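Local coordinates for inositol monophosphatase family protein (Staphylococcus aureus, PDB 5I3S), which probably hydrolyses inositol monophosphate or a related sugar phosphate, as a metal-dependent phosphatase of the inositol monophosphatase family, at residues Ile11-Ala14 against Gly15-Lys19; Gly103-Asp107 against Gly108-Ala112; Tyr181-Ala184 against Ala185-Ile188; Leu262-Leu265 against His266-Phe270. All blocks are in the same frame, centred on the assembly; numbering follows the deposited sequence.

Contact 1. Residues Ile11-Ala14 against Gly15-Lys19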
ATOM      1  N   ILE A  11      18.241 -15.844   6.573  1.00 21.77           N
ATOM      2  CA  ILE A  11      17.405 -14.874   5.842  1.00 21.41           C
ATOM      3  C   ILE A  11      17.807 -13.429   6.212  1.00 20.54           C
ATOM      4  O   ILE A  11      17.886 -12.568   5.338  1.00 18.60           O
ATOM      5  CB  ILE A  11      15.897 -15.180   5.981  1.00 20.46           C
ATOM      6  CG1 ILE A  11      15.095 -14.455   4.908  1.00 20.58           C
ATOM      7  CG2 ILE A  11      15.389 -14.898   7.382  1.00 20.25           C
ATOM      8  CD1 ILE A  11      13.618 -14.827   4.924  1.00 21.05           C
ATOM      9  N   GLN A  12      18.094 -13.205   7.495  1.00 20.18           N
ATOM     10  CA  GLN A  12      18.545 -11.909   8.003  1.00 21.14           C
ATOM     11  C   GLN A  12      19.891 -11.500   7.406  1.00 21.95           C
ATOM     12  O   GLN A  12      20.070 -10.385   6.936  1.00 23.72           O
ATOM     13  CB  GLN A  12      18.604 -11.926   9.521  1.00 20.67           C
ATOM     14  CG  GLN A  12      17.235 -11.847  10.139  1.00 21.35           C
ATOM     15  CD  GLN A  12      17.235 -12.140  11.639  1.00 24.78           C
ATOM     16  OE1 GLN A  12      17.350 -13.303  12.073  1.00 27.32           O
ATOM     17  NE2 GLN A  12      17.078 -11.101  12.436  1.00 24.98           N
ATOM     18  N   GLU A  13      20.800 -12.444   7.347  1.00 23.33           N
ATOM     19  CA  GLU A  13      22.103 -12.208   6.784  1.00 26.26           C
ATOM     20  C   GLU A  13      22.019 -11.924   5.263  1.00 24.80           C
ATOM     21  O   GLU A  13      22.684 -11.002   4.754  1.00 24.50           O
ATOM     22  CB  GLU A  13      23.002 -13.407   7.173  1.00 30.46           C
ATOM     23  CG  GLU A  13      24.498 -13.268   6.899  1.00 35.54           C
ATOM     24  CD  GLU A  13      25.072 -11.948   7.326  1.00 38.01           C
ATOM     25  OE1 GLU A  13      24.866 -11.555   8.492  1.00 37.32           O
ATOM     26  OE2 GLU A  13      25.708 -11.295   6.464  1.00 48.43           O
ATOM     27  N   ALA A  14      21.181 -12.683   4.547  1.00 23.43           N
ATOM     28  CA  ALA A  14      20.860 -12.398   3.131  1.00 21.94           C
ATOM     29  C   ALA A  14      20.252 -11.000   2.965  1.00 22.57           C
ATOM     30  O   ALA A  14      20.459 -10.364   1.947  1.00 21.29           O
ATOM     31  CB  ALA A  14      19.915 -13.438   2.567  1.00 20.84           C
ATOM     32  N   GLY A  15      19.502 -10.518   3.958  1.00 23.32           N
ATOM     33  CA  GLY A  15      18.979  -9.137   3.912  1.00 25.02           C
ATOM     34  C   GLY A  15      20.106  -8.102   3.933  1.00 26.04           C
ATOM     35  O   GLY A  15      20.130  -7.184   3.112  1.00 25.73           O
ATOM     36  N   ILE A  16      21.064  -8.292   4.856  1.00 25.44           N
ATOM     37  CA  ILE A  16      22.249  -7.437   4.929  1.00 23.51           C
ATOM     38  C   ILE A  16      23.014  -7.362   3.607  1.00 24.67           C
ATOM     39  O   ILE A  16      23.455  -6.291   3.200  1.00 22.93           O
ATOM     40  CB  ILE A  16      23.141  -7.833   6.125  1.00 21.04           C
ATOM     41  CG1 ILE A  16      22.433  -7.390   7.404  1.00 19.53           C
ATOM     42  CG2 ILE A  16      24.530  -7.209   6.047  1.00 20.45           C
ATOM     43  CD1 ILE A  16      23.113  -7.775   8.691  1.00 18.93           C
ATOM     44  N   ARG A  17      23.144  -8.491   2.929  1.00 26.62           N
ATOM     45  CA  ARG A  17      23.772  -8.494   1.606  1.00 27.63           C
ATOM     46  C   ARG A  17      22.966  -7.804   0.520  1.00 26.22           C
ATOM     47  O   ARG A  17      23.578  -7.248  -0.393  1.00 24.60           O
ATOM     48  CB  ARG A  17      24.123  -9.904   1.178  1.00 29.08           C
ATOM     49  CG  ARG A  17      25.176 -10.489   2.091  1.00 31.55           C
ATOM     50  CD  ARG A  17      25.257 -11.993   1.937  1.00 35.32           C
ATOM     51  NE  ARG A  17      25.889 -12.395   0.673  1.00 36.48           N
ATOM     52  CZ  ARG A  17      27.045 -13.066   0.551  1.00 36.88           C
ATOM     53  NH1 ARG A  17      27.769 -13.442   1.607  1.00 38.11           N
ATOM     54  NH2 ARG A  17      27.487 -13.363  -0.659  1.00 35.67           N
ATOM     55  N   ILE A  18      21.628  -7.839   0.606  1.00 24.75           N
ATOM     56  CA  ILE A  18      20.799  -7.019  -0.293  1.00 28.44           C
ATOM     57  C   ILE A  18      21.070  -5.508  -0.111  1.00 26.62           C
ATOM     58  O   ILE A  18      21.315  -4.823  -1.091  1.00 22.06           O
ATOM     59  CB  ILE A  18      19.266  -7.305  -0.190  1.00 27.99           C
ATOM     60  CG1 ILE A  18      18.964  -8.656  -0.810  1.00 29.38           C
ATOM     61  CG2 ILE A  18      18.446  -6.232  -0.905  1.00 28.49           C
ATOM     62  CD1 ILE A  18      17.498  -9.026  -0.865  1.00 31.11           C
ATOM     63  N   LYS A  19      21.071  -5.020   1.128  1.00 28.20           N
ATOM     64  CA  LYS A  19      21.379  -3.576   1.385  1.00 29.69           C
ATOM     65  C   LYS A  19      22.809  -3.173   0.939  1.00 29.21           C
ATOM     66  O   LYS A  19      23.014  -2.091   0.413  1.00 27.30           O
ATOM     67  CB  LYS A  19      21.125  -3.171   2.853  1.00 30.30           C
ATOM     68  CG  LYS A  19      19.777  -3.644   3.392  1.00 34.27           C
ATOM     69  CD  LYS A  19      19.032  -2.649   4.278  1.00 36.92           C
ATOM     70  CE  LYS A  19      19.764  -2.272   5.561  1.00 39.80           C
ATOM     71  NZ  LYS A  19      20.436  -3.405   6.255  1.00 40.54           N
TER
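Residues I11-A14 run straight into G15-K19 as one alpha helix, with i to i+4 hydrogen bonds from G15 N to I11 O, I16 N to Q12 O, R17 N to E13 O and I18 N to A14 O. The first measures 3.0 Å between G15 N and I11 O, but it bends at the hydrogen, to 140°. The other three are straighter.

On the outer side, E13 reaches along the helix to I16. E13 CG lies opposite the backbone N (chi1 -170°), and the chain then folds at chi2 (46°). This brings E13 OE1 to 4.2 Å from I16 CD1. The two side chains meet at a slant, in a loose contact on an exposed surface. I16 CB sits closer to the backbone, 3.5 Å from E13 O. R17 passes alongside the same carbonyl, with R17 CG 3.7 Å from E13 O. Its guanidinium does not close a salt bridge: E13 OE2 and R17 NH1 stay 5.7 Å apart. Any attraction between the two charges is therefore probably weak.

The other side is buried and apolar. I18 CG1 lies 3.6 Å from A14 O, the carbonyl that also accepts from I18 N. I11, A14 and I18 all touch I100 of strand 99-106. A14 and R17 also meet F48 of helix 37-56, while I18 meets V41 and T45 there. This two-sided character marks an amphipathic helix, here the N-terminal helix 2-24, whose buried side packs against both strand 99-106 and helix 37-56 in the alpha/beta fold of the FIG superfamily.

Contact 2. Residues Gly103-Asp107 against Gly108-Ala112; sequences GIYID and GKPYA
A tight beta hairpin with a type I' turn, I106 to K109, and a classic bulge joins G103-D107 to G108-A112. D107 and G108 take the turn with positive phi angles. I106 N gives a hydrogen bond of 2.7 Å to K109 O. The return bond, K109 N to I106 O at 2.9 Å, arrives from above the carbonyl plane, 63° out of it.

At the bulge, Y111 and A112 both face I104. I104 O accepts twice, from Y111 N at 2.9 Å and from A112 N at 3.2 Å. The extra residue shifts the register by one.

Y105 and P110 pair on one face of the sheet. P110 CA sits over the Y105 ring, 3.9 Å from its centroid and 11° off the normal, a CH-pi contact. P110 CG adds a touch at 3.6 Å to Y105 CE1. G108 O lies at the ring edge.

Y111 runs beside both I104 and I106, pointing the same way. Its CG is opposite the backbone N (chi1 167°), which lays the ring by the isoleucines. I106 CD1 is 3.5 Å from Y111 CD1, and I104 CG2 is 3.9 Å from Y111 CD2.

Strand 78-83 flanks the hairpin through backbone hydrogen bonds of G103 with V81 and Y105 with V79. Just before that strand, G77 N donates to D107 OD1. Helix 2-24 covers the isoleucine side, with A7 on I104 and L3 on Y111.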
ATOM      1  N   GLY A 103       9.890 -20.625   2.708  1.00 22.11           N
ATOM      2  CA  GLY A 103       9.041 -21.622   3.314  1.00 22.14           C
ATOM      3  C   GLY A 103       9.822 -22.917   3.350  1.00 22.24           C
ATOM      4  O   GLY A 103      10.556 -23.274   2.400  1.00 22.20           O
ATOM      5  N   ILE A 104       9.689 -23.623   4.445  1.00 22.28           N
ATOM      6  CA  ILE A 104      10.367 -24.882   4.568  1.00 23.97           C
ATOM      7  C   ILE A 104       9.363 -25.931   4.845  1.00 22.73           C
ATOM      8  O   ILE A 104       8.564 -25.805   5.731  1.00 21.84           O
ATOM      9  CB  ILE A 104      11.401 -24.853   5.678  1.00 25.46           C
ATOM     10  CG1 ILE A 104      12.477 -23.846   5.291  1.00 25.17           C
ATOM     11  CG2 ILE A 104      11.975 -26.280   5.907  1.00 26.58           C
ATOM     12  CD1 ILE A 104      13.502 -23.641   6.398  1.00 29.13           C
ATOM     13  N   TYR A 105       9.440 -26.993   4.071  1.00 27.68           N
ATOM     14  CA  TYR A 105       8.467 -28.084   4.121  1.00 29.66           C
ATOM     15  C   TYR A 105       9.219 -29.395   4.301  1.00 28.86           C
ATOM     16  O   TYR A 105      10.272 -29.580   3.698  1.00 27.25           O
ATOM     17  CB  TYR A 105       7.646 -28.102   2.819  1.00 30.76           C
ATOM     18  CG  TYR A 105       6.454 -27.136   2.752  1.00 31.32           C
ATOM     19  CD1 TYR A 105       5.177 -27.628   2.536  1.00 33.02           C
ATOM     20  CD2 TYR A 105       6.610 -25.730   2.852  1.00 30.74           C
ATOM     21  CE1 TYR A 105       4.070 -26.785   2.452  1.00 34.82           C
ATOM     22  CE2 TYR A 105       5.505 -24.865   2.776  1.00 31.20           C
ATOM     23  CZ  TYR A 105       4.216 -25.397   2.576  1.00 32.57           C
ATOM     24  OH  TYR A 105       3.047 -24.627   2.469  1.00 27.51           O
ATOM     25  N   ILE A 106       8.684 -30.294   5.134  1.00 31.99           N
ATOM     26  CA  ILE A 106       9.267 -31.655   5.300  1.00 36.00           C
ATOM     27  C   ILE A 106       8.265 -32.745   4.877  1.00 35.36           C
ATOM     28  O   ILE A 106       7.159 -32.816   5.403  1.00 33.62           O
ATOM     29  CB  ILE A 106       9.778 -31.921   6.742  1.00 35.47           C
ATOM     30  CG1 ILE A 106      10.753 -30.825   7.201  1.00 36.36           C
ATOM     31  CG2 ILE A 106      10.476 -33.277   6.828  1.00 33.20           C
ATOM     32  CD1 ILE A 106      10.769 -30.637   8.713  1.00 37.75           C
ATOM     33  N   ASP A 107       8.676 -33.573   3.916  1.00 37.19           N
ATOM     34  CA  ASP A 107       7.861 -34.659   3.363  1.00 37.56           C
ATOM     35  C   ASP A 107       6.491 -34.155   2.991  1.00 37.71           C
ATOM     36  O   ASP A 107       5.483 -34.751   3.375  1.00 39.54           O
ATOM     37  CB  ASP A 107       7.783 -35.850   4.343  1.00 38.89           C
ATOM     38  CG  ASP A 107       9.132 -36.608   4.457  1.00 38.38           C
ATOM     39  OD1 ASP A 107       9.639 -37.100   3.425  1.00 37.05           O
ATOM     40  OD2 ASP A 107       9.685 -36.689   5.569  1.00 35.71           O
ATOM     41  N   GLY A 108       6.467 -33.027   2.273  1.00 36.82           N
ATOM     42  CA  GLY A 108       5.226 -32.414   1.789  1.00 35.39           C
ATOM     43  C   GLY A 108       4.498 -31.512   2.774  1.00 35.59           C
ATOM     44  O   GLY A 108       3.563 -30.814   2.387  1.00 32.63           O
ATOM     45  N   LYS A 109       4.960 -31.483   4.021  1.00 37.90           N
ATOM     46  CA  LYS A 109       4.231 -30.869   5.123  1.00 40.20           C
ATOM     47  C   LYS A 109       4.953 -29.592   5.621  1.00 37.29           C
ATOM     48  O   LYS A 109       6.182 -29.613   5.802  1.00 33.90           O
ATOM     49  CB  LYS A 109       4.048 -31.900   6.250  1.00 47.09           C
ATOM     50  CG  LYS A 109       2.649 -32.540   6.314  1.00 53.20           C
ATOM     51  CD  LYS A 109       1.743 -31.849   7.344  1.00 59.22           C
ATOM     52  CE  LYS A 109       0.259 -31.849   6.970  1.00 64.42           C
ATOM     53  NZ  LYS A 109      -0.072 -30.821   5.932  1.00 64.93           N
ATOM     54  N   PRO A 110       4.198 -28.479   5.828  1.00 31.52           N
ATOM     55  CA  PRO A 110       4.741 -27.222   6.362  1.00 30.98           C
ATOM     56  C   PRO A 110       5.511 -27.333   7.682  1.00 31.38           C
ATOM     57  O   PRO A 110       4.944 -27.805   8.663  1.00 33.11           O
ATOM     58  CB  PRO A 110       3.489 -26.367   6.600  1.00 32.05           C
ATOM     59  CG  PRO A 110       2.453 -26.922   5.690  1.00 32.72           C
ATOM     60  CD  PRO A 110       2.760 -28.378   5.526  1.00 30.43           C
ATOM     61  N   TYR A 111       6.760 -26.858   7.724  1.00 30.41           N
ATOM     62  CA  TYR A 111       7.542 -26.834   8.977  1.00 32.80           C
ATOM     63  C   TYR A 111       7.700 -25.397   9.470  1.00 32.97           C
ATOM     64  O   TYR A 111       7.344 -25.094  10.591  1.00 35.47           O
ATOM     65  CB  TYR A 111       8.916 -27.490   8.766  1.00 34.94           C
ATOM     66  CG  TYR A 111       9.979 -27.299   9.863  1.00 36.83           C
ATOM     67  CD1 TYR A 111       9.984 -28.084  11.037  1.00 39.90           C
ATOM     68  CD2 TYR A 111      11.023 -26.395   9.693  1.00 35.23           C
ATOM     69  CE1 TYR A 111      10.983 -27.930  12.013  1.00 36.94           C
ATOM     70  CE2 TYR A 111      12.012 -26.225  10.666  1.00 37.32           C
ATOM     71  CZ  TYR A 111      12.001 -26.989  11.828  1.00 38.97           C
ATOM     72  OH  TYR A 111      13.018 -26.789  12.795  1.00 41.09           O
ATOM     73  N   ALA A 112       8.223 -24.511   8.638  1.00 29.39           N
ATOM     74  CA  ALA A 112       8.485 -23.145   9.079  1.00 28.51           C
ATOM     75  C   ALA A 112       8.284 -22.165   7.924  1.00 26.57           C
ATOM     76  O   ALA A 112       8.479 -22.547   6.778  1.00 27.46           O
ATOM     77  CB  ALA A 112       9.914 -23.044   9.609  1.00 25.75           C
TER

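Contact 3. Residues Tyr181-Ala184 against Ala185-Ile188; sequences YGSA and ALEI
E187 OE2 is gripped by two backbone N-H groups of the loop before its own helix. Y181 N donates at 2.9 Å to E187 OE2, nearly straight at the hydrogen (169°) but from above the carboxylate plane. G182 N adds a weak bond at 3.3 Å to the same E187 OE2. The E187 chain is extended beyond CG, which carries the carboxylate back across the turn. On the way E187 CG passes the edge of the Y181 ring, 3.9 Å from Y181 CD2.

S183 is the N-cap of helix 184-193. Its OG lies opposite its backbone N (chi1 171°) and accepts a weak capping bond from L186 N at 3.4 Å. The same OG is hydrogen-bonded to D86 O, so it has a second partner outside the helix. S183 O takes the first full helical bond, from E187 N at 2.8 Å. A184 O follows, accepting from I188 N at 2.9 Å, while I188 CG1 packs 3.2 Å from this A184 O.

A185 N is held by D86 OD2, and Y181 O by N90 ND2. Y181 OH bonds Q94 NE2 of the second subunit. A phosphate ion, probably from the crystallisation liquor, lies beside the E187 side chain. This capped helix start, with its GSAA sequence next to the DPIDGT motif that contains D86, is consistent with the substrate pocket of inositol monophosphatases.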
ATOM      1  N   TYR A 181      -0.455  -3.372  -2.294  1.00 15.70           N
ATOM      2  CA  TYR A 181       0.872  -2.984  -1.826  1.00 17.28           C
ATOM      3  C   TYR A 181       1.973  -3.510  -2.685  1.00 18.40           C
ATOM      4  O   TYR A 181       3.084  -3.016  -2.625  1.00 19.36           O
ATOM      5  CB  TYR A 181       1.052  -3.441  -0.378  1.00 18.34           C
ATOM      6  CG  TYR A 181       0.000  -2.876   0.598  1.00 20.47           C
ATOM      7  CD1 TYR A 181      -0.173  -1.498   0.768  1.00 22.14           C
ATOM      8  CD2 TYR A 181      -0.765  -3.712   1.391  1.00 22.54           C
ATOM      9  CE1 TYR A 181      -1.107  -0.980   1.677  1.00 22.61           C
ATOM     10  CE2 TYR A 181      -1.705  -3.212   2.298  1.00 24.38           C
ATOM     11  CZ  TYR A 181      -1.883  -1.841   2.426  1.00 23.69           C
ATOM     12  OH  TYR A 181      -2.813  -1.369   3.320  1.00 23.02           O
ATOM     13  N   GLY A 182       1.682  -4.527  -3.492  1.00 20.58           N
ATOM     14  CA  GLY A 182       2.591  -4.938  -4.563  1.00 20.32           C
ATOM     15  C   GLY A 182       3.588  -6.014  -4.150  1.00 19.66           C
ATOM     16  O   GLY A 182       4.452  -6.338  -4.955  1.00 20.18           O
ATOM     17  N   SER A 183       3.499  -6.526  -2.913  1.00 16.43           N
ATOM     18  CA  SER A 183       4.281  -7.678  -2.495  1.00 15.52           C
ATOM     19  C   SER A 183       3.435  -8.777  -1.872  1.00 15.26           C
ATOM     20  O   SER A 183       3.065  -8.697  -0.711  1.00 14.94           O
ATOM     21  CB  SER A 183       5.301  -7.273  -1.465  1.00 15.33           C
ATOM     22  OG  SER A 183       5.891  -8.451  -0.944  1.00 14.77           O
ATOM     23  N   ALA A 184       3.209  -9.850  -2.612  1.00 15.27           N
ATOM     24  CA  ALA A 184       2.302 -10.887  -2.190  1.00 15.20           C
ATOM     25  C   ALA A 184       2.608 -11.461  -0.821  1.00 15.20           C
ATOM     26  O   ALA A 184       1.694 -11.625  -0.004  1.00 13.44           O
ATOM     27  CB  ALA A 184       2.217 -11.974  -3.240  1.00 15.93           C
ATOM     28  N   ALA A 185       3.893 -11.706  -0.551  1.00 15.38           N
ATOM     29  CA  ALA A 185       4.303 -12.257   0.742  1.00 15.47           C
ATOM     30  C   ALA A 185       3.995 -11.303   1.897  1.00 16.26           C
ATOM     31  O   ALA A 185       3.500 -11.741   2.981  1.00 16.11           O
ATOM     32  CB  ALA A 185       5.786 -12.585   0.715  1.00 15.58           C
ATOM     33  N   LEU A 186       4.277 -10.008   1.670  1.00 15.23           N
ATOM     34  CA  LEU A 186       3.901  -8.955   2.644  1.00 15.50           C
ATOM     35  C   LEU A 186       2.385  -8.722   2.742  1.00 15.06           C
ATOM     36  O   LEU A 186       1.880  -8.381   3.797  1.00 14.77           O
ATOM     37  CB  LEU A 186       4.659  -7.645   2.392  1.00 15.30           C
ATOM     38  CG  LEU A 186       6.146  -7.791   2.759  1.00 16.56           C
ATOM     39  CD1 LEU A 186       6.978  -6.650   2.142  1.00 17.55           C
ATOM     40  CD2 LEU A 186       6.342  -7.894   4.270  1.00 16.44           C
ATOM     41  N   GLU A 187       1.649  -8.921   1.656  1.00 14.97           N
ATOM     42  CA  GLU A 187       0.167  -8.833   1.733  1.00 14.19           C
ATOM     43  C   GLU A 187      -0.467  -9.977   2.550  1.00 13.71           C
ATOM     44  O   GLU A 187      -1.436  -9.775   3.269  1.00 13.46           O
ATOM     45  CB  GLU A 187      -0.454  -8.696   0.335  1.00 13.38           C
ATOM     46  CG  GLU A 187      -0.281  -7.277  -0.214  1.00 13.43           C
ATOM     47  CD  GLU A 187      -0.183  -7.198  -1.719  1.00 13.97           C
ATOM     48  OE1 GLU A 187       0.514  -8.033  -2.372  1.00 15.30           O
ATOM     49  OE2 GLU A 187      -0.797  -6.289  -2.261  1.00 13.54           O
ATOM     50  N   ILE A 188       0.086 -11.173   2.423  1.00 14.32           N
ATOM     51  CA  ILE A 188      -0.373 -12.339   3.181  1.00 14.20           C
ATOM     52  C   ILE A 188      -0.000 -12.111   4.663  1.00 14.33           C
ATOM     53  O   ILE A 188      -0.793 -12.342   5.536  1.00 14.58           O
ATOM     54  CB  ILE A 188       0.280 -13.620   2.600  1.00 14.49           C
ATOM     55  CG1 ILE A 188      -0.252 -13.926   1.208  1.00 14.12           C
ATOM     56  CG2 ILE A 188       0.121 -14.842   3.518  1.00 14.97           C
ATOM     57  CD1 ILE A 188       0.550 -15.020   0.499  1.00 14.41           C
TER

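Contact 4. Residues Leu262-Leu265 against His266-Phe270; sequences LIQL and HEQRF
Q264 and Q268, one helical turn apart, make the main side-chain contact. Q268 OE1 lies 3.3 Å from Q264 CG. The two amides are turned 37° against each other. Q264 NE2 and Q268 OE1 are 3.5 Å apart, but the angle is too poor for a hydrogen bond. Q268 leans back because its CG lies opposite its carbonyl carbon (chi1 -67°). This lets Q268 CG ride 3.3 Å from Q264 O. Beside it, L265 CD2 comes to 4.0 Å from Q268 NE2. On another side, I263 CG2 and E267 CG meet loosely at 4.3 Å.

Behind these contacts stands the helix backbone. H266 N bonds L262 O at 2.8 Å, and R269 N bonds L265 O at 2.9 Å. E267 N to I263 O and Q268 N to Q264 O complete the set. Near the end of the helix the F270 ring sets its edge over a face of the H266 imidazole, with F270 CD2 3.3 Å above that plane. R269 CG covers a face of the F270 ring in turn.

Further out, L262 and I263 pack on L227, H266 touches N225, and F270 touches P236. These loop residues seat one side of helix 259-270 on the protein, and Q264, E267 and Q268 stay exposed. Between the two segments the hydrogen bonding is all main-chain. The turn is thus held by its backbone. The side chains of Q264, Q268, L265, I263 and E267 add packing, and at most a weak polar attraction between the two amides.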
ATOM      1  N   LEU A 262     -14.965 -19.314 -12.877  1.00 21.42           N
ATOM      2  CA  LEU A 262     -13.656 -19.427 -12.229  1.00 23.00           C
ATOM      3  C   LEU A 262     -12.957 -20.740 -12.598  1.00 23.41           C
ATOM      4  O   LEU A 262     -11.716 -20.738 -12.833  1.00 21.38           O
ATOM      5  CB  LEU A 262     -13.748 -19.314 -10.701  1.00 24.02           C
ATOM      6  CG  LEU A 262     -14.075 -17.931 -10.151  1.00 24.66           C
ATOM      7  CD1 LEU A 262     -14.527 -18.054  -8.710  1.00 25.02           C
ATOM      8  CD2 LEU A 262     -12.867 -17.029 -10.237  1.00 24.76           C
ATOM      9  N   ILE A 263     -13.716 -21.853 -12.703  1.00 22.47           N
ATOM     10  CA  ILE A 263     -13.064 -23.134 -13.146  1.00 23.48           C
ATOM     11  C   ILE A 263     -12.441 -22.990 -14.517  1.00 22.56           C
ATOM     12  O   ILE A 263     -11.295 -23.436 -14.752  1.00 20.44           O
ATOM     13  CB  ILE A 263     -14.020 -24.356 -13.137  1.00 23.51           C
ATOM     14  CG1 ILE A 263     -14.334 -24.765 -11.682  1.00 22.89           C
ATOM     15  CG2 ILE A 263     -13.448 -25.531 -13.891  1.00 21.94           C
ATOM     16  CD1 ILE A 263     -15.724 -25.327 -11.583  1.00 23.38           C
ATOM     17  N   GLN A 264     -13.186 -22.350 -15.414  1.00 23.64           N
ATOM     18  CA  GLN A 264     -12.719 -22.212 -16.777  1.00 27.77           C
ATOM     19  C   GLN A 264     -11.443 -21.349 -16.818  1.00 28.26           C
ATOM     20  O   GLN A 264     -10.484 -21.739 -17.444  1.00 25.82           O
ATOM     21  CB  GLN A 264     -13.797 -21.654 -17.698  1.00 31.64           C
ATOM     22  CG  GLN A 264     -13.251 -21.311 -19.081  1.00 36.39           C
ATOM     23  CD  GLN A 264     -14.314 -21.381 -20.159  1.00 46.43           C
ATOM     24  OE1 GLN A 264     -14.917 -22.446 -20.391  1.00 53.45           O
ATOM     25  NE2 GLN A 264     -14.556 -20.250 -20.833  1.00 48.09           N
ATOM     26  N   LEU A 265     -11.454 -20.192 -16.143  1.00 30.30           N
ATOM     27  CA  LEU A 265     -10.250 -19.357 -15.990  1.00 29.51           C
ATOM     28  C   LEU A 265      -9.080 -20.150 -15.464  1.00 28.53           C
ATOM     29  O   LEU A 265      -7.963 -20.168 -16.059  1.00 28.76           O
ATOM     30  CB  LEU A 265     -10.510 -18.186 -15.045  1.00 29.48           C
ATOM     31  CG  LEU A 265     -11.439 -17.080 -15.557  1.00 29.66           C
ATOM     32  CD1 LEU A 265     -11.487 -16.022 -14.490  1.00 29.98           C
ATOM     33  CD2 LEU A 265     -10.982 -16.483 -16.889  1.00 31.33           C
ATOM     34  N   HIS A 266      -9.345 -20.840 -14.371  1.00 24.27           N
ATOM     35  CA  HIS A 266      -8.329 -21.676 -13.744  1.00 22.73           C
ATOM     36  C   HIS A 266      -7.718 -22.693 -14.715  1.00 23.73           C
ATOM     37  O   HIS A 266      -6.493 -22.815 -14.779  1.00 24.25           O
ATOM     38  CB  HIS A 266      -8.930 -22.378 -12.507  1.00 21.46           C
ATOM     39  CG  HIS A 266      -7.938 -23.175 -11.740  1.00 20.41           C
ATOM     40  ND1 HIS A 266      -7.283 -22.680 -10.630  1.00 20.00           N
ATOM     41  CD2 HIS A 266      -7.438 -24.412 -11.958  1.00 19.55           C
ATOM     42  CE1 HIS A 266      -6.453 -23.599 -10.178  1.00 18.94           C
ATOM     43  NE2 HIS A 266      -6.517 -24.650 -10.974  1.00 18.85           N
ATOM     44  N   GLU A 267      -8.550 -23.447 -15.444  1.00 24.08           N
ATOM     45  CA  GLU A 267      -8.015 -24.441 -16.395  1.00 24.69           C
ATOM     46  C   GLU A 267      -7.209 -23.738 -17.517  1.00 25.64           C
ATOM     47  O   GLU A 267      -6.117 -24.195 -17.886  1.00 22.71           O
ATOM     48  CB  GLU A 267      -9.113 -25.352 -16.974  1.00 24.34           C
ATOM     49  CG  GLU A 267      -9.772 -26.260 -15.946  1.00 24.98           C
ATOM     50  CD  GLU A 267      -8.840 -27.334 -15.393  1.00 26.82           C
ATOM     51  OE1 GLU A 267      -7.806 -27.619 -16.032  1.00 29.76           O
ATOM     52  OE2 GLU A 267      -9.133 -27.909 -14.315  1.00 26.44           O
ATOM     53  N   GLN A 268      -7.717 -22.619 -18.012  1.00 25.69           N
ATOM     54  CA  GLN A 268      -6.997 -21.863 -19.073  1.00 30.54           C
ATOM     55  C   GLN A 268      -5.600 -21.357 -18.627  1.00 30.52           C
ATOM     56  O   GLN A 268      -4.641 -21.333 -19.428  1.00 34.38           O
ATOM     57  CB  GLN A 268      -7.870 -20.688 -19.593  1.00 29.19           C
ATOM     58  CG  GLN A 268      -9.116 -21.136 -20.335  1.00 28.68           C
ATOM     59  CD  GLN A 268     -10.160 -20.047 -20.539  1.00 32.51           C
ATOM     60  OE1 GLN A 268     -11.111 -20.253 -21.297  1.00 34.15           O
ATOM     61  NE2 GLN A 268      -9.997 -18.885 -19.887  1.00 34.85           N
ATOM     62  N   ARG A 269      -5.485 -20.988 -17.347  1.00 30.36           N
ATOM     63  CA  ARG A 269      -4.250 -20.425 -16.774  1.00 29.27           C
ATOM     64  C   ARG A 269      -3.242 -21.526 -16.393  1.00 29.41           C
ATOM     65  O   ARG A 269      -2.060 -21.418 -16.709  1.00 31.85           O
ATOM     66  CB  ARG A 269      -4.616 -19.566 -15.555  1.00 32.05           C
ATOM     67  CG  ARG A 269      -3.550 -18.591 -15.084  1.00 35.27           C
ATOM     68  CD  ARG A 269      -4.005 -17.851 -13.842  1.00 33.74           C
ATOM     69  NE  ARG A 269      -4.676 -16.588 -14.136  1.00 33.54           N
ATOM     70  CZ  ARG A 269      -4.052 -15.449 -14.476  1.00 36.80           C
ATOM     71  NH1 ARG A 269      -2.719 -15.391 -14.603  1.00 35.28           N
ATOM     72  NH2 ARG A 269      -4.772 -14.343 -14.709  1.00 35.55           N
ATOM     73  N   PHE A 270      -3.726 -22.617 -15.797  1.00 29.13           N
ATOM     74  CA  PHE A 270      -2.864 -23.623 -15.140  1.00 31.31           C
ATOM     75  C   PHE A 270      -2.772 -25.028 -15.777  1.00 33.65           C
ATOM     76  O   PHE A 270      -1.785 -25.725 -15.563  1.00 33.90           O
ATOM     77  CB  PHE A 270      -3.274 -23.793 -13.644  1.00 28.23           C
ATOM     78  CG  PHE A 270      -3.205 -22.522 -12.860  1.00 25.52           C
ATOM     79  CD1 PHE A 270      -1.979 -21.858 -12.711  1.00 24.18           C
ATOM     80  CD2 PHE A 270      -4.353 -21.979 -12.268  1.00 23.24           C
ATOM     81  CE1 PHE A 270      -1.903 -20.667 -11.996  1.00 22.98           C
ATOM     82  CE2 PHE A 270      -4.291 -20.783 -11.558  1.00 22.48           C
ATOM     83  CZ  PHE A 270      -3.062 -20.125 -11.436  1.00 23.67           C
TER

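How the contacts relate
Contact 3 is the buried one, its centre about 7 Å from the centre of the chain, and its chemistry is polar: a carboxylate and a hydroxyl serve backbone N-H groups. Contacts 1 and 2 are partly buried and share a neighbourhood. Contact 1 lies on helix 2-24, which packs on strand 99-106 of the hairpin in contact 2, and their nearest atoms are about 7 Å apart. Contact 4 lies on the surface, on the opposite side of the chain's centre from contact 1, with centres about 37 Å apart. Contacts 1 and 4 are plain helical turns, contact 2 a bulged hairpin, and contact 3 a capped helix start.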